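Local coordinates for protein c-di-GMP synthase (Capnocytophaga granulosa, PDB 6WT9) that synthesises the cyclic dinucleotide second messenger 3',3'-c-di-GMP from two molecules of GTP, in a CBASS defence system that protects bacteria against phage, at residues P34-N39 and N287-V292; K59-G64 and S96-L101; R210-Y215 and D226-S231; E301-S306 and S332-L337. All blocks are in the same frame, centred on the assembly; numbering follows the deposited sequence.

Interaction 1: residues P34-N39 and N287-V292; sequences PDVKYN and NKYQLV
Tyr289 OH donates a hydrogen bond to Asp35 OD2, 2.6 Å away. This bond joins the loop between helices 23-32 and 40-49 to the turn that leads into helix 291-304, all within the helical part of this CD-NTase. OD2 lies in the plane of the Tyr289 ring, at its edge. The phenol oxygen, in contrast, stands above the carboxylate plane, and ring and carboxylate are turned 51° against each other. The other carboxylate oxygen forms a salt bridge: Lys288 NZ reaches Asp35 OD1 at 3.3 Å, on the syn side of that oxygen. One aspartate therefore holds two consecutive residues. Lys288 can span the distance because its chain is fully extended beyond CG. Its CG is packed over the centre of the Tyr289 ring, 3.9 Å above the plane, and both side chains run out towards Asp35.

The amine of Lys288 has a stronger partner in Asn33 OD1 and a weak one in Thr46 OG1. The same threonine hydroxyl is hydrogen-bonded to Tyr289 OH, which ties helix 40-49 into the network. Val36 CG1 makes a van der Waals contact with Tyr289 OH, 3.2 Å away.

The turn that presents Lys288 and Tyr289 is braced from within by an Asx motif. Asn287 OD1 accepts from Gln290 N at 2.9 Å, and Asn287 N in turn donates to Gln290 OE1, also at 2.9 Å.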
loop_
_atom_site.group_PDB
_atom_site.type_symbol
_atom_site.label_atom_id
_atom_site.label_comp_id
_atom_site.label_asym_id
_atom_site.label_seq_id
_atom_site.Cartn_x
_atom_site.Cartn_y
_atom_site.Cartn_z
ATOM N N PRO A 34 -7.812 10.782 23.316
ATOM C CA PRO A 34 -7.797 10.596 24.775
ATOM C C PRO A 34 -8.720 9.490 25.262
ATOM O O PRO A 34 -8.618 9.098 26.432
ATOM C CB PRO A 34 -8.246 11.960 25.309
ATOM C CG PRO A 34 -9.095 12.519 24.219
ATOM C CD PRO A 34 -8.469 12.046 22.929
ATOM N N ASP A 35 -9.606 8.968 24.409
ATOM C CA ASP A 35 -10.553 7.951 24.855
ATOM C C ASP A 35 -9.907 6.577 24.995
ATOM O O ASP A 35 -10.439 5.717 25.709
ATOM C CB ASP A 35 -11.733 7.865 23.886
ATOM C CG ASP A 35 -11.297 7.525 22.468
ATOM O OD1 ASP A 35 -10.395 8.211 21.939
ATOM O OD2 ASP A 35 -11.848 6.570 21.884
ATOM N N VAL A 36 -8.777 6.346 24.328
ATOM C CA VAL A 36 -8.208 5.005 24.244
ATOM C C VAL A 36 -7.462 4.680 25.529
ATOM O O VAL A 36 -7.032 3.540 25.736
ATOM C CB VAL A 36 -7.283 4.878 23.024
ATOM C CG1 VAL A 36 -8.025 5.306 21.776
ATOM C CG2 VAL A 36 -6.030 5.727 23.209
ATOM N N LYS A 37 -7.318 5.676 26.402
ATOM C CA LYS A 37 -6.553 5.507 27.632
ATOM C C LYS A 37 -7.127 4.395 28.501
ATOM O O LYS A 37 -8.346 4.280 28.675
ATOM C CB LYS A 37 -6.522 6.821 28.410
ATOM C CG LYS A 37 -5.799 7.928 27.674
ATOM C CD LYS A 37 -5.644 9.162 28.533
ATOM C CE LYS A 37 -4.358 9.882 28.188
ATOM N NZ LYS A 37 -3.207 8.944 28.232
ATOM N N TYR A 38 -6.228 3.568 29.039
ATOM C CA TYR A 38 -6.576 2.479 29.953
ATOM C C TYR A 38 -7.522 1.465 29.310
ATOM O O TYR A 38 -8.299 0.801 30.001
ATOM C CB TYR A 38 -7.173 3.023 31.255
ATOM C CG TYR A 38 -6.426 4.218 31.804
ATOM C CD1 TYR A 38 -5.189 4.065 32.417
ATOM C CD2 TYR A 38 -6.955 5.499 31.707
ATOM C CE1 TYR A 38 -4.499 5.154 32.917
ATOM C CE2 TYR A 38 -6.272 6.595 32.205
ATOM C CZ TYR A 38 -5.044 6.416 32.809
ATOM O OH TYR A 38 -4.361 7.502 33.307
ATOM N N ASN A 39 -7.467 1.335 27.985
ATOM C CA ASN A 39 -8.301 0.366 27.277
ATOM C C ASN A 39 -7.520 -0.131 26.068
ATOM O O ASN A 39 -7.380 0.593 25.077
ATOM C CB ASN A 39 -9.632 0.983 26.861
ATOM C CG ASN A 39 -10.690 -0.062 26.587
ATOM O OD1 ASN A 39 -10.834 -0.534 25.463
ATOM N ND2 ASN A 39 -11.431 -0.438 27.622
ATOM N N ASN A 287 -17.516 6.982 12.959
ATOM C CA ASN A 287 -16.277 7.230 13.677
ATOM C C ASN A 287 -15.323 6.052 13.477
ATOM O O ASN A 287 -15.641 5.065 12.808
ATOM C CB ASN A 287 -16.552 7.512 15.159
ATOM C CG ASN A 287 -17.170 6.327 15.899
ATOM O OD1 ASN A 287 -16.712 5.189 15.792
ATOM N ND2 ASN A 287 -18.212 6.603 16.674
ATOM N N LYS A 288 -14.133 6.159 14.073
ATOM C CA LYS A 288 -13.092 5.161 13.848
ATOM C C LYS A 288 -13.544 3.770 14.277
ATOM O O LYS A 288 -13.294 2.785 13.575
ATOM C CB LYS A 288 -11.815 5.565 14.585
ATOM C CG LYS A 288 -12.048 5.982 16.027
ATOM C CD LYS A 288 -10.769 6.445 16.699
ATOM C CE LYS A 288 -11.045 6.926 18.118
ATOM N NZ LYS A 288 -9.800 7.316 18.835
ATOM N N TYR A 289 -14.226 3.668 15.420
ATOM C CA TYR A 289 -14.619 2.356 15.926
ATOM C C TYR A 289 -15.739 1.748 15.091
ATOM O O TYR A 289 -15.769 0.532 14.874
ATOM C CB TYR A 289 -15.034 2.468 17.391
ATOM C CG TYR A 289 -13.935 3.010 18.270
ATOM C CD1 TYR A 289 -12.613 2.642 18.060
ATOM C CD2 TYR A 289 -14.214 3.905 19.292
ATOM C CE1 TYR A 289 -11.600 3.138 18.855
ATOM C CE2 TYR A 289 -13.209 4.407 20.093
ATOM C CZ TYR A 289 -11.904 4.020 19.870
ATOM O OH TYR A 289 -10.899 4.519 20.663
ATOM N N GLN A 290 -16.666 2.578 14.608
ATOM C CA GLN A 290 -17.771 2.087 13.795
ATOM C C GLN A 290 -17.326 1.595 12.425
ATOM O O GLN A 290 -18.120 0.950 11.731
ATOM C CB GLN A 290 -18.825 3.184 13.642
ATOM C CG GLN A 290 -19.478 3.584 14.957
ATOM C CD GLN A 290 -20.178 4.922 14.878
ATOM O OE1 GLN A 290 -19.864 5.750 14.023
ATOM N NE2 GLN A 290 -21.132 5.145 15.774
ATOM N N LEU A 291 -16.089 1.880 12.016
ATOM C CA LEU A 291 -15.587 1.330 10.764
ATOM C C LEU A 291 -15.383 -0.179 10.840
ATOM O O LEU A 291 -15.376 -0.842 9.797
ATOM C CB LEU A 291 -14.278 2.017 10.372
ATOM C CG LEU A 291 -14.351 3.529 10.144
ATOM C CD1 LEU A 291 -12.974 4.097 9.845
ATOM C CD2 LEU A 291 -15.325 3.854 9.019
ATOM N N VAL A 292 -15.229 -0.733 12.040
ATOM C CA VAL A 292 -15.001 -2.168 12.207
ATOM C C VAL A 292 -16.262 -2.955 11.857
ATOM O O VAL A 292 -16.171 -3.914 11.076
ATOM C CB VAL A 292 -14.501 -2.494 13.625
ATOM C CG1 VAL A 292 -14.389 -4.000 13.817
ATOM C CG2 VAL A 292 -13.161 -1.824 13.880
#

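Interaction 2: residues K59-G64 and S96-L101; sequences KSREAG and SDIDLL
Ser60 OG donates the one hydrogen bond of this contact, to the backbone carbonyl Ser96 O at 2.7 Å, in the carbonyl plane. The hydroxyl lies beside its own backbone N (chi1 -62°). The same OG also makes a weak bond to Tyr56 O, one turn back in the helix. The carbonyl two residues before the strand is thus held by the helix.

Helix 54-71 lies along strand 98-104 at a shallow angle. The two short segments run 32° apart, with axes 8.5 Å apart at closest. This is a helix laid on the central sheet of the nucleotidyltransferase fold. Asp97, Ile98 and Asp99 fit the DxD signature of the family. Both aspartates point away from the helix, while the isoleucine between them points at it.

The remaining contacts are van der Waals ones, partly against backbone carbonyls. The two branches of Ile98 diverge. Ile98 CG2 rests 3.5 Å from Ser60 O and 4.1 Å from Gly64 CA. Ile98 CD1 lies 4.2 Å from Arg61 CG, at the foot of an extended chain. With no side chain at Gly64, the Ile98 methyl can lie against the helix backbone. Further along, Leu100 CD2 approaches Gly64 O at 4.3 Å.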
loop_
_atom_site.group_PDB
_atom_site.type_symbol
_atom_site.label_atom_id
_atom_site.label_comp_id
_atom_site.label_asym_id
_atom_site.label_seq_id
_atom_site.Cartn_x
_atom_site.Cartn_y
_atom_site.Cartn_z
ATOM N N LYS A 59 10.921 10.845 4.892
ATOM C CA LYS A 59 12.239 10.259 4.676
ATOM C C LYS A 59 12.186 9.121 3.663
ATOM O O LYS A 59 13.140 8.925 2.903
ATOM C CB LYS A 59 12.827 9.775 6.000
ATOM C CG LYS A 59 12.919 10.864 7.057
ATOM C CD LYS A 59 13.635 10.384 8.310
ATOM C CE LYS A 59 15.126 10.205 8.069
ATOM N NZ LYS A 59 15.858 9.902 9.331
ATOM N N SER A 60 11.087 8.366 3.634
ATOM C CA SER A 60 10.932 7.343 2.607
ATOM C C SER A 60 10.809 7.973 1.227
ATOM O O SER A 60 11.379 7.468 0.253
ATOM C CB SER A 60 9.716 6.469 2.912
ATOM O OG SER A 60 9.875 5.787 4.144
ATOM N N ARG A 61 10.072 9.081 1.126
ATOM C CA ARG A 61 9.989 9.798 -0.141
ATOM C C ARG A 61 11.314 10.462 -0.490
ATOM O O ARG A 61 11.643 10.605 -1.672
ATOM C CB ARG A 61 8.869 10.836 -0.083
ATOM C CG ARG A 61 8.104 10.991 -1.387
ATOM C CD ARG A 61 7.052 12.088 -1.302
ATOM N NE ARG A 61 6.221 12.137 -2.501
ATOM C CZ ARG A 61 6.590 12.704 -3.647
ATOM N NH1 ARG A 61 7.784 13.271 -3.758
ATOM N NH2 ARG A 61 5.766 12.699 -4.686
ATOM N N GLU A 62 12.086 10.865 0.523
ATOM C CA GLU A 62 13.378 11.495 0.275
ATOM C C GLU A 62 14.394 10.489 -0.254
ATOM O O GLU A 62 15.229 10.829 -1.102
ATOM C CB GLU A 62 13.886 12.156 1.558
ATOM C CG GLU A 62 15.283 12.743 1.457
ATOM C CD GLU A 62 15.732 13.397 2.750
ATOM O OE1 GLU A 62 14.863 13.717 3.590
ATOM O OE2 GLU A 62 16.953 13.589 2.927
ATOM N N ALA A 63 14.341 9.245 0.232
ATOM C CA ALA A 63 15.249 8.218 -0.267
ATOM C C ALA A 63 14.992 7.927 -1.741
ATOM O O ALA A 63 15.934 7.725 -2.516
ATOM C CB ALA A 63 15.113 6.943 0.566
ATOM N N GLY A 64 13.721 7.900 -2.146
ATOM C CA GLY A 64 13.412 7.766 -3.557
ATOM C C GLY A 64 13.863 8.961 -4.370
ATOM O O GLY A 64 14.193 8.825 -5.551
ATOM N N SER A 96 8.679 2.151 5.746
ATOM C CA SER A 96 8.051 1.775 4.490
ATOM C C SER A 96 8.967 2.111 3.321
ATOM O O SER A 96 9.486 3.227 3.223
ATOM C CB SER A 96 6.711 2.491 4.335
ATOM O OG SER A 96 6.084 2.146 3.113
ATOM N N ASP A 97 9.172 1.142 2.436
ATOM C CA ASP A 97 9.935 1.396 1.227
ATOM C C ASP A 97 9.063 2.126 0.209
ATOM O O ASP A 97 7.872 2.372 0.425
ATOM C CB ASP A 97 10.488 0.092 0.657
ATOM C CG ASP A 97 9.425 -0.976 0.501
ATOM O OD1 ASP A 97 8.510 -0.794 -0.330
ATOM O OD2 ASP A 97 9.507 -2.001 1.209
ATOM N N ILE A 98 9.667 2.484 -0.920
ATOM C CA ILE A 98 8.975 3.200 -1.981
ATOM C C ILE A 98 9.469 2.663 -3.316
ATOM O O ILE A 98 10.608 2.202 -3.438
ATOM C CB ILE A 98 9.190 4.730 -1.870
ATOM C CG1 ILE A 98 8.244 5.489 -2.801
ATOM C CG2 ILE A 98 10.640 5.093 -2.158
ATOM C CD1 ILE A 98 8.189 6.976 -2.525
ATOM N N ASP A 99 8.595 2.699 -4.315
ATOM C CA ASP A 99 8.925 2.244 -5.657
ATOM C C ASP A 99 9.084 3.447 -6.573
ATOM O O ASP A 99 8.213 4.325 -6.613
ATOM C CB ASP A 99 7.856 1.294 -6.201
ATOM C CG ASP A 99 7.930 -0.088 -5.578
ATOM O OD1 ASP A 99 8.623 -0.248 -4.551
ATOM O OD2 ASP A 99 7.301 -1.020 -6.122
ATOM N N LEU A 100 10.196 3.485 -7.299
ATOM C CA LEU A 100 10.493 4.541 -8.254
ATOM C C LEU A 100 10.306 3.990 -9.659
ATOM O O LEU A 100 11.021 3.067 -10.066
ATOM C CB LEU A 100 11.918 5.062 -8.067
ATOM C CG LEU A 100 12.399 6.051 -9.127
ATOM C CD1 LEU A 100 11.603 7.342 -9.047
ATOM C CD2 LEU A 100 13.886 6.313 -8.978
ATOM N N LEU A 101 9.345 4.548 -10.392
ATOM C CA LEU A 101 9.075 4.134 -11.762
ATOM C C LEU A 101 9.892 4.977 -12.732
ATOM O O LEU A 101 9.901 6.209 -12.638
ATOM C CB LEU A 101 7.584 4.257 -12.079
ATOM C CG LEU A 101 6.670 3.206 -11.447
ATOM C CD1 LEU A 101 5.214 3.559 -11.671
ATOM C CD2 LEU A 101 6.975 1.840 -12.024
#

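Interaction 3: residues R210-Y215 and D226-S231; sequences RGIQIY and DFPFLS
Ile212 and Asp226 form an antiparallel hydrogen-bonded pair. Ile212 N donates to Asp226 O and Asp226 N donates to Ile212 O, both at 2.9 Å and both in the plane of the accepting carbonyl.

Next to this pair the backbones stay close at Gly211, whose CA lies 3.2 Å from Asp226 O. Gly211 has a positive phi of 91°, and the Phe227 ring fills the side where a side chain would stand. Phe227 CD2 comes within 3.7 Å of Gly211 CA.

The pair closes the open end of a beta hairpin of the central sheet, made by strands 212-216 and 221-226. The chain then turns into helix 228-241, with Phe227 at the N-cap position.

The first turn of the helix packs on the side chain of Ile212. Its first torsion (chi1 63°) sets CG1, and with it CD1, between the backbone N and the carbonyl carbon, and CG2 beside the backbone N. Ile212 CD1 meets Pro228 CG at 3.7 Å. Ile212 CG2 goes instead to Phe229 CE2, 4.0 Å away, the side chains crossing at about a right angle. Leu101 of strand 98-104 joins this apolar cluster. Two residues further along the strand, Ile214 CG1 lies 3.7 Å from Asp226 OD2.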
loop_
_atom_site.group_PDB
_atom_site.type_symbol
_atom_site.label_atom_id
_atom_site.label_comp_id
_atom_site.label_asym_id
_atom_site.label_seq_id
_atom_site.Cartn_x
_atom_site.Cartn_y
_atom_site.Cartn_z
ATOM N N ARG A 210 -3.818 5.591 -19.725
ATOM C CA ARG A 210 -3.612 4.493 -20.657
ATOM C C ARG A 210 -2.787 3.363 -20.059
ATOM O O ARG A 210 -2.722 2.282 -20.655
ATOM C CB ARG A 210 -2.955 5.007 -21.940
ATOM C CG ARG A 210 -1.870 6.053 -21.725
ATOM C CD ARG A 210 -1.709 6.914 -22.969
ATOM N NE ARG A 210 -0.746 7.996 -22.782
ATOM C CZ ARG A 210 0.480 8.003 -23.297
ATOM N NH1 ARG A 210 1.289 9.030 -23.076
ATOM N NH2 ARG A 210 0.895 6.985 -24.040
ATOM N N GLY A 211 -2.167 3.580 -18.902
ATOM C CA GLY A 211 -1.437 2.539 -18.215
ATOM C C GLY A 211 0.032 2.486 -18.596
ATOM O O GLY A 211 0.497 3.128 -19.540
ATOM N N ILE A 212 0.777 1.697 -17.826
ATOM C CA ILE A 212 2.190 1.467 -18.080
ATOM C C ILE A 212 2.402 -0.019 -18.325
ATOM O O ILE A 212 1.555 -0.859 -18.007
ATOM C CB ILE A 212 3.086 1.957 -16.924
ATOM C CG1 ILE A 212 2.788 1.175 -15.643
ATOM C CG2 ILE A 212 2.897 3.449 -16.702
ATOM C CD1 ILE A 212 3.661 1.569 -14.471
ATOM N N GLN A 213 3.554 -0.337 -18.908
ATOM C CA GLN A 213 3.950 -1.712 -19.185
ATOM C C GLN A 213 5.333 -1.935 -18.593
ATOM O O GLN A 213 6.299 -1.285 -19.007
ATOM C CB GLN A 213 3.938 -1.993 -20.690
ATOM C CG GLN A 213 2.565 -1.794 -21.325
ATOM C CD GLN A 213 2.571 -1.982 -22.831
ATOM O OE1 GLN A 213 1.889 -2.858 -23.361
ATOM N NE2 GLN A 213 3.337 -1.150 -23.527
ATOM N N ILE A 214 5.422 -2.842 -17.626
ATOM C CA ILE A 214 6.663 -3.077 -16.899
ATOM C C ILE A 214 7.628 -3.857 -17.778
ATOM O O ILE A 214 7.242 -4.827 -18.441
ATOM C CB ILE A 214 6.380 -3.823 -15.585
ATOM C CG1 ILE A 214 5.316 -3.082 -14.771
ATOM C CG2 ILE A 214 7.661 -4.002 -14.779
ATOM C CD1 ILE A 214 5.690 -1.659 -14.428
ATOM N N TYR A 215 8.890 -3.439 -17.787
ATOM C CA TYR A 215 9.909 -4.155 -18.537
ATOM C C TYR A 215 10.333 -5.407 -17.779
ATOM O O TYR A 215 10.592 -5.357 -16.573
ATOM C CB TYR A 215 11.120 -3.267 -18.800
ATOM C CG TYR A 215 12.268 -4.016 -19.433
ATOM C CD1 TYR A 215 12.167 -4.510 -20.726
ATOM C CD2 TYR A 215 13.449 -4.238 -18.736
ATOM C CE1 TYR A 215 13.211 -5.202 -21.311
ATOM C CE2 TYR A 215 14.500 -4.927 -19.313
ATOM C CZ TYR A 215 14.374 -5.407 -20.601
ATOM O OH TYR A 215 15.412 -6.095 -21.184
ATOM N N ASP A 226 -0.577 -2.049 -16.446
ATOM C CA ASP A 226 -0.836 -1.744 -15.047
ATOM C C ASP A 226 -1.249 -0.285 -14.939
ATOM O O ASP A 226 -0.883 0.541 -15.781
ATOM C CB ASP A 226 0.388 -2.015 -14.159
ATOM C CG ASP A 226 0.675 -3.493 -13.993
ATOM O OD1 ASP A 226 -0.278 -4.298 -14.067
ATOM O OD2 ASP A 226 1.853 -3.854 -13.785
ATOM N N PHE A 227 -2.021 0.030 -13.900
ATOM C CA PHE A 227 -2.597 1.362 -13.719
ATOM C C PHE A 227 -2.332 1.844 -12.298
ATOM O O PHE A 227 -3.260 1.987 -11.492
ATOM C CB PHE A 227 -4.096 1.348 -14.027
ATOM C CG PHE A 227 -4.426 0.856 -15.411
ATOM C CD1 PHE A 227 -4.572 -0.501 -15.665
ATOM C CD2 PHE A 227 -4.592 1.748 -16.458
ATOM C CE1 PHE A 227 -4.879 -0.954 -16.938
ATOM C CE2 PHE A 227 -4.899 1.302 -17.731
ATOM C CZ PHE A 227 -5.043 -0.052 -17.972
ATOM N N PRO A 228 -1.070 2.125 -11.959
ATOM C CA PRO A 228 -0.753 2.512 -10.579
ATOM C C PRO A 228 -1.164 3.938 -10.253
ATOM O O PRO A 228 -1.579 4.226 -9.125
ATOM C CB PRO A 228 0.767 2.335 -10.512
ATOM C CG PRO A 228 1.223 2.606 -11.906
ATOM C CD PRO A 228 0.131 2.100 -12.816
ATOM N N PHE A 229 -1.052 4.842 -11.228
ATOM C CA PHE A 229 -1.376 6.241 -10.973
ATOM C C PHE A 229 -2.881 6.448 -10.872
ATOM O O PHE A 229 -3.349 7.256 -10.062
ATOM C CB PHE A 229 -0.782 7.120 -12.072
ATOM C CG PHE A 229 0.649 6.804 -12.383
ATOM C CD1 PHE A 229 1.579 6.668 -11.364
ATOM C CD2 PHE A 229 1.062 6.620 -13.690
ATOM C CE1 PHE A 229 2.895 6.367 -11.646
ATOM C CE2 PHE A 229 2.375 6.321 -13.979
ATOM C CZ PHE A 229 3.293 6.193 -12.958
ATOM N N LEU A 230 -3.652 5.726 -11.689
ATOM C CA LEU A 230 -5.105 5.773 -11.573
ATOM C C LEU A 230 -5.563 5.207 -10.237
ATOM O O LEU A 230 -6.480 5.746 -9.607
ATOM C CB LEU A 230 -5.747 5.008 -12.731
ATOM C CG LEU A 230 -7.266 4.833 -12.696
ATOM C CD1 LEU A 230 -7.965 6.184 -12.652
ATOM C CD2 LEU A 230 -7.737 4.021 -13.895
ATOM N N SER A 231 -4.931 4.120 -9.787
ATOM C CA SER A 231 -5.274 3.545 -8.490
ATOM C C SER A 231 -4.963 4.517 -7.359
ATOM O O SER A 231 -5.773 4.691 -6.440
ATOM C CB SER A 231 -4.524 2.228 -8.288
ATOM O OG SER A 231 -4.832 1.304 -9.315
#

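Interaction 4: residues E301-S306 and S332-L337; sequences ELVSNS and SLKMLL
Val303 meets three side chains of helix 327-347 with its two methyls. Its first torsion (chi1 179°) puts CG1 opposite the backbone N and CG2 beside it, and the branches part. CG2 goes to the leucines: it lies 3.9 Å from Leu333 CG and 3.9 Å from Leu337 CD2. CG1 goes to Lys334, 3.9 Å from its CG.

Leu333 and Leu337 are one helical turn apart and share the same conformation. In each, CG is swung opposite the backbone N, which carries the branched end out towards helix 291-304. Leu333 slides past Val303 in the opposite direction. Its CD2 goes on to Leu302 and touches CB at 3.8 Å.

The two helices belong to the helical part of the enzyme, and this is helix-to-helix packing through aliphatic side chains. No hydrogen bond crosses between the two segments. Ile274 of helix 268-276 touches both Leu302 and Leu333, so a third helix covers their side of the contact. Leu337 also reaches back along helix 291-304 to Tyr296 and Leu299.

Lys334 lies at the margin. Its chain is extended beyond CG and crosses the valine at about a right angle. The methylenes do the touching, with CE still 4.2 Å from Val303 CG1. The amine continues past the valine, with a long, weak ion pair to Glu331 OE1.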
loop_
_atom_site.group_PDB
_atom_site.type_symbol
_atom_site.label_atom_id
_atom_site.label_comp_id
_atom_site.label_asym_id
_atom_site.label_seq_id
_atom_site.Cartn_x
_atom_site.Cartn_y
_atom_site.Cartn_z
ATOM N N GLU A 301 -20.372 -10.016 3.498
ATOM C CA GLU A 301 -21.163 -10.024 2.273
ATOM C C GLU A 301 -20.378 -10.592 1.097
ATOM O O GLU A 301 -20.961 -11.243 0.224
ATOM C CB GLU A 301 -21.651 -8.610 1.955
ATOM C CG GLU A 301 -22.648 -8.542 0.809
ATOM C CD GLU A 301 -23.197 -7.145 0.596
ATOM O OE1 GLU A 301 -22.760 -6.214 1.305
ATOM O OE2 GLU A 301 -24.071 -6.980 -0.283
ATOM N N LEU A 302 -19.063 -10.358 1.053
ATOM C CA LEU A 302 -18.248 -10.939 -0.010
ATOM C C LEU A 302 -18.181 -12.456 0.112
ATOM O O LEU A 302 -18.280 -13.171 -0.892
ATOM C CB LEU A 302 -16.843 -10.337 0.015
ATOM C CG LEU A 302 -16.691 -8.893 -0.470
ATOM C CD1 LEU A 302 -15.344 -8.325 -0.050
ATOM C CD2 LEU A 302 -16.852 -8.818 -1.981
ATOM N N VAL A 303 -18.012 -12.967 1.334
ATOM C CA VAL A 303 -17.943 -14.411 1.530
ATOM C C VAL A 303 -19.304 -15.057 1.299
ATOM O O VAL A 303 -19.386 -16.206 0.847
ATOM C CB VAL A 303 -17.394 -14.722 2.936
ATOM C CG1 VAL A 303 -17.344 -16.223 3.182
ATOM C CG2 VAL A 303 -16.015 -14.106 3.109
ATOM N N SER A 304 -20.390 -14.336 1.581
ATOM C CA SER A 304 -21.727 -14.922 1.475
ATOM C C SER A 304 -22.210 -14.955 0.028
ATOM O O SER A 304 -22.345 -16.028 -0.569
ATOM C CB SER A 304 -22.711 -14.146 2.358
ATOM O OG SER A 304 -22.351 -14.239 3.725
ATOM N N ASN A 305 -22.481 -13.785 -0.545
ATOM C CA ASN A 305 -23.029 -13.696 -1.892
ATOM C C ASN A 305 -21.932 -13.980 -2.911
ATOM O O ASN A 305 -20.902 -13.298 -2.932
ATOM C CB ASN A 305 -23.643 -12.317 -2.120
ATOM C CG ASN A 305 -24.513 -12.259 -3.362
ATOM O OD1 ASN A 305 -24.301 -13.000 -4.322
ATOM N ND2 ASN A 305 -25.499 -11.371 -3.348
ATOM N N SER A 306 -22.159 -14.984 -3.765
ATOM C CA SER A 306 -21.154 -15.358 -4.754
ATOM C C SER A 306 -21.023 -14.313 -5.854
ATOM O O SER A 306 -19.933 -14.134 -6.404
ATOM C CB SER A 306 -21.490 -16.720 -5.360
ATOM O OG SER A 306 -22.668 -16.650 -6.144
ATOM N N SER A 332 -8.273 -16.989 2.033
ATOM C CA SER A 332 -7.613 -15.874 2.707
ATOM C C SER A 332 -8.612 -14.782 3.069
ATOM O O SER A 332 -8.503 -14.158 4.131
ATOM C CB SER A 332 -6.497 -15.314 1.826
ATOM O OG SER A 332 -5.478 -16.277 1.624
ATOM N N LEU A 333 -9.594 -14.537 2.198
ATOM C CA LEU A 333 -10.657 -13.595 2.531
ATOM C C LEU A 333 -11.457 -14.077 3.734
ATOM O O LEU A 333 -11.861 -13.272 4.583
ATOM C CB LEU A 333 -11.574 -13.389 1.324
ATOM C CG LEU A 333 -12.807 -12.505 1.537
ATOM C CD1 LEU A 333 -12.400 -11.097 1.937
ATOM C CD2 LEU A 333 -13.673 -12.481 0.289
ATOM N N LYS A 334 -11.694 -15.388 3.826
ATOM C CA LYS A 334 -12.416 -15.932 4.972
ATOM C C LYS A 334 -11.628 -15.745 6.262
ATOM O O LYS A 334 -12.201 -15.374 7.293
ATOM C CB LYS A 334 -12.726 -17.413 4.749
ATOM C CG LYS A 334 -13.715 -17.693 3.629
ATOM C CD LYS A 334 -13.914 -19.190 3.448
ATOM C CE LYS A 334 -14.883 -19.490 2.315
ATOM N NZ LYS A 334 -15.086 -20.954 2.134
HETATM N N MSE A 335 -10.320 -15.990 6.226
HETATM C CA MSE A 335 -9.488 -15.852 7.418
HETATM C C MSE A 335 -9.416 -14.402 7.879
HETATM O O MSE A 335 -9.346 -14.126 9.076
HETATM C CB MSE A 335 -8.076 -16.389 7.168
HETATM C CG MSE A 335 -8.018 -17.873 6.839
HETATM SE SE MSE A 335 -9.271 -18.954 7.870
HETATM C CE MSE A 335 -8.601 -18.630 9.665
ATOM N N LEU A 336 -9.430 -13.472 6.920
ATOM C CA LEU A 336 -9.475 -12.056 7.273
ATOM C C LEU A 336 -10.813 -11.699 7.909
ATOM O O LEU A 336 -10.874 -10.862 8.817
ATOM C CB LEU A 336 -9.213 -11.198 6.036
ATOM C CG LEU A 336 -9.123 -9.686 6.241
ATOM C CD1 LEU A 336 -8.010 -9.342 7.220
ATOM C CD2 LEU A 336 -8.903 -8.985 4.910
ATOM N N LEU A 337 -11.897 -12.330 7.449
ATOM C CA LEU A 337 -13.198 -12.135 8.079
ATOM C C LEU A 337 -13.191 -12.619 9.525
ATOM O O LEU A 337 -13.833 -12.015 10.393
ATOM C CB LEU A 337 -14.277 -12.857 7.274
ATOM C CG LEU A 337 -15.698 -12.833 7.837
ATOM C CD1 LEU A 337 -16.177 -11.402 8.018
ATOM C CD2 LEU A 337 -16.634 -13.606 6.926
#

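Interactions 2 and 3 belong to one sheet and touch: Leu101 CD1 lies 3.5 Å from Phe229 CZ and 3.8 Å from Ile212 CD1. Interaction 2 is the buried one, where a helix covers the sheet. Interaction 3 is partly buried and marks the exit from the sheet to a helix. Interactions 1 and 4 both use helix 291-304, near its start and at its end, with centres about 25 Å apart. Their chemistry differs: interaction 1 relies on charged and hydroxyl groups, interaction 4 on aliphatic contacts alone. Backbone atoms carry the polar bonds of interaction 3 and accept the one in interaction 2. Along the chain, interactions 2 and 3 are nested within interaction 1.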